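Local coordinates for protein phage terminase large subunit (PDB 4ZNJ) that probably acts as the ATP-driven motor that pumps viral DNA into empty capsids and as the nuclease that cuts the genome, this chain holding its ATPase domain, at residues A[69-74]-A[141-146]. The protein carries 1 engineered substitution. Numbering follows the deposited sequence.
Sequences WIIAPT and DNLAGA. Engineered in segment 141-146: Ala144 (natural residue Arg).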
ATOM      1  N   TRP A  69       0.546   8.024  -5.325  1.00 65.48           N
ATOM      2  CA  TRP A  69      -0.823   8.164  -4.849  1.00 70.08           C
ATOM      3  C   TRP A  69      -1.177   7.019  -3.916  1.00 73.86           C
ATOM      4  O   TRP A  69      -0.647   5.909  -4.058  1.00 63.65           O
ATOM      5  CB  TRP A  69      -1.815   8.162  -6.007  1.00 70.42           C
ATOM      6  CG  TRP A  69      -1.856   9.401  -6.816  1.00 77.62           C
ATOM      7  CD1 TRP A  69      -1.060  10.499  -6.693  1.00 83.34           C
ATOM      8  CD2 TRP A  69      -2.763   9.678  -7.883  1.00 81.04           C
ATOM      9  NE1 TRP A  69      -1.413  11.446  -7.623  1.00 87.81           N
ATOM     10  CE2 TRP A  69      -2.458  10.964  -8.366  1.00 86.68           C
ATOM     11  CE3 TRP A  69      -3.801   8.960  -8.478  1.00 79.99           C
ATOM     12  CZ2 TRP A  69      -3.154  11.547  -9.420  1.00 88.62           C
ATOM     13  CZ3 TRP A  69      -4.493   9.537  -9.513  1.00 82.38           C
ATOM     14  CH2 TRP A  69      -4.167  10.818  -9.979  1.00 86.41           C
ATOM     15  N   ILE A  70      -2.072   7.293  -2.971  1.00 71.90           N
ATOM     16  CA  ILE A  70      -2.826   6.236  -2.319  1.00 67.55           C
ATOM     17  C   ILE A  70      -4.289   6.464  -2.626  1.00 73.99           C
ATOM     18  O   ILE A  70      -4.828   7.542  -2.389  1.00 78.76           O
ATOM     19  CB  ILE A  70      -2.581   6.167  -0.779  1.00 49.27           C
ATOM     20  CG1 ILE A  70      -3.317   4.965  -0.170  1.00 47.76           C
ATOM     21  CG2 ILE A  70      -2.969   7.440  -0.067  1.00 51.30           C
ATOM     22  CD1 ILE A  70      -4.787   5.230   0.250  1.00 48.59           C
ATOM     23  N   ILE A  71      -4.933   5.440  -3.166  1.00 55.92           N
ATOM     24  CA  ILE A  71      -6.332   5.550  -3.528  1.00 60.71           C
ATOM     25  C   ILE A  71      -7.124   4.465  -2.818  1.00 59.10           C
ATOM     26  O   ILE A  71      -6.642   3.348  -2.625  1.00 58.16           O
ATOM     27  CB  ILE A  71      -6.534   5.477  -5.058  1.00 76.73           C
ATOM     28  CG1 ILE A  71      -8.022   5.406  -5.391  1.00 91.09           C
ATOM     29  CG2 ILE A  71      -5.804   4.300  -5.643  1.00 80.17           C
ATOM     30  CD1 ILE A  71      -8.337   5.691  -6.827  1.00104.20           C
ATOM     31  N   ALA A  72      -8.326   4.833  -2.390  1.00 60.25           N
ATOM     32  CA  ALA A  72      -9.248   3.922  -1.735  1.00 62.32           C
ATOM     33  C   ALA A  72     -10.655   4.179  -2.275  1.00 59.39           C
ATOM     34  O   ALA A  72     -10.863   5.127  -3.026  1.00 60.83           O
ATOM     35  CB  ALA A  72      -9.191   4.104  -0.231  1.00 65.13           C
ATOM     36  N   PRO A  73     -11.623   3.321  -1.922  1.00 59.31           N
ATOM     37  CA  PRO A  73     -12.988   3.536  -2.406  1.00 63.05           C
ATOM     38  C   PRO A  73     -13.554   4.901  -2.022  1.00 69.33           C
ATOM     39  O   PRO A  73     -14.313   5.479  -2.796  1.00 70.86           O
ATOM     40  CB  PRO A  73     -13.764   2.402  -1.738  1.00 61.01           C
ATOM     41  CG  PRO A  73     -12.774   1.321  -1.608  1.00 58.17           C
ATOM     42  CD  PRO A  73     -11.485   2.007  -1.272  1.00 57.94           C
ATOM     43  N   THR A  74     -13.167   5.408  -0.857  1.00 79.02           N
ATOM     44  CA  THR A  74     -13.649   6.693  -0.368  1.00 83.25           C
ATOM     45  C   THR A  74     -12.522   7.555   0.179  1.00 83.90           C
ATOM     46  O   THR A  74     -11.469   7.045   0.562  1.00 80.63           O
ATOM     47  CB  THR A  74     -14.680   6.502   0.732  1.00 83.45           C
ATOM     48  OG1 THR A  74     -14.056   5.911   1.879  1.00 83.78           O
ATOM     49  CG2 THR A  74     -15.786   5.599   0.247  1.00 84.83           C
ATOM     50  N   ASP A 141     -13.480  12.119 -11.121  1.00113.02           N
ATOM     51  CA  ASP A 141     -13.124  13.384 -11.739  1.00120.88           C
ATOM     52  C   ASP A 141     -11.796  13.913 -11.216  1.00131.29           C
ATOM     53  O   ASP A 141     -11.023  14.509 -11.962  1.00133.92           O
ATOM     54  CB  ASP A 141     -14.231  14.407 -11.502  1.00119.34           C
ATOM     55  CG  ASP A 141     -15.575  13.939 -12.034  1.00121.41           C
ATOM     56  OD1 ASP A 141     -15.621  12.871 -12.681  1.00121.43           O
ATOM     57  OD2 ASP A 141     -16.587  14.641 -11.814  1.00124.95           O
ATOM     58  N   ASN A 142     -11.523  13.682  -9.937  1.00121.29           N
ATOM     59  CA  ASN A 142     -10.274  14.138  -9.343  1.00122.30           C
ATOM     60  C   ASN A 142      -9.093  13.235  -9.676  1.00125.13           C
ATOM     61  O   ASN A 142      -7.997  13.424  -9.151  1.00124.22           O
ATOM     62  CB  ASN A 142     -10.424  14.254  -7.826  1.00115.20           C
ATOM     63  CG  ASN A 142     -10.535  15.691  -7.363  1.00106.62           C
ATOM     64  OD1 ASN A 142      -9.897  16.585  -7.917  1.00108.54           O
ATOM     65  ND2 ASN A 142     -11.347  15.921  -6.341  1.00104.70           N
ATOM     66  N   LEU A 143      -9.311  12.262 -10.555  1.00 97.30           N
ATOM     67  CA  LEU A 143      -8.232  11.386 -10.999  1.00101.53           C
ATOM     68  C   LEU A 143      -7.688  11.804 -12.358  1.00106.01           C
ATOM     69  O   LEU A 143      -7.536  10.982 -13.258  1.00114.02           O
ATOM     70  CB  LEU A 143      -8.704   9.937 -11.055  1.00100.86           C
ATOM     71  CG  LEU A 143      -9.128   9.350  -9.711  1.00 94.59           C
ATOM     72  CD1 LEU A 143      -9.696   7.971  -9.907  1.00 92.83           C
ATOM     73  CD2 LEU A 143      -7.959   9.302  -8.742  1.00 93.15           C
ATOM     74  N   ALA A 144      -7.397  13.091 -12.502  1.00139.94           N
ATOM     75  CA  ALA A 144      -6.638  13.568 -13.648  1.00130.27           C
ATOM     76  C   ALA A 144      -5.207  13.081 -13.489  1.00118.63           C
ATOM     77  O   ALA A 144      -4.617  13.206 -12.415  1.00112.50           O
ATOM     78  CB  ALA A 144      -6.691  15.078 -13.749  1.00132.33           C
ATOM     79  N   GLY A 145      -4.651  12.528 -14.558  1.00126.78           N
ATOM     80  CA  GLY A 145      -3.394  11.808 -14.471  1.00121.06           C
ATOM     81  C   GLY A 145      -2.200  12.586 -13.945  1.00120.33           C
ATOM     82  O   GLY A 145      -2.153  13.819 -14.005  1.00122.58           O
ATOM     83  N   ALA A 146      -1.236  11.838 -13.415  1.00108.56           N
ATOM     84  CA  ALA A 146       0.077  12.366 -13.056  1.00108.41           C
ATOM     85  C   ALA A 146       1.104  11.280 -13.331  1.00108.19           C
ATOM     86  O   ALA A 146       0.761  10.104 -13.344  1.00105.77           O
ATOM     87  CB  ALA A 146       0.119  12.788 -11.597  1.00103.08           C
TER
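On one face of the central sheet of this P-loop ATPase domain, Trp69 and Ile71 of strand 67-72 meet the loop that joins strands 126-136 and 150-153. Both direct their CB atoms at this loop, while Ile70 packs against helix 75-92. The contact is mainly apolar, without hydrogen bonds. The two methyls of Leu143 let one residue reach both partners: CD2 lies 3.6 Å from CZ3 of Trp69, approaching the ring obliquely, and CD1 is 4.1 Å from Ile71 CD1. Ile71, whose long apolar branch suits the buried strand face, extends there because CG1 is anti to the backbone N (chi1 172°). The broad indole suits its place by spanning several loop residues: the carbonyl O of the engineered Ala144 sits at the ring edge, in its plane, 3.4 Å from CH2, and the small Ala146 brings CB to 4.1 Å from CZ2. Lys135 forms a cation-pi contact with the indole and a hydrogen bond to Asn142 O, tying the loop back to strand 126-136, from which it emerges. Ile71 pairs by backbone with Ile152 and Asp154, beside the predicted Walker B motif, in the parallel part of the mixed sheet, the core characteristic of P-loop NTPases.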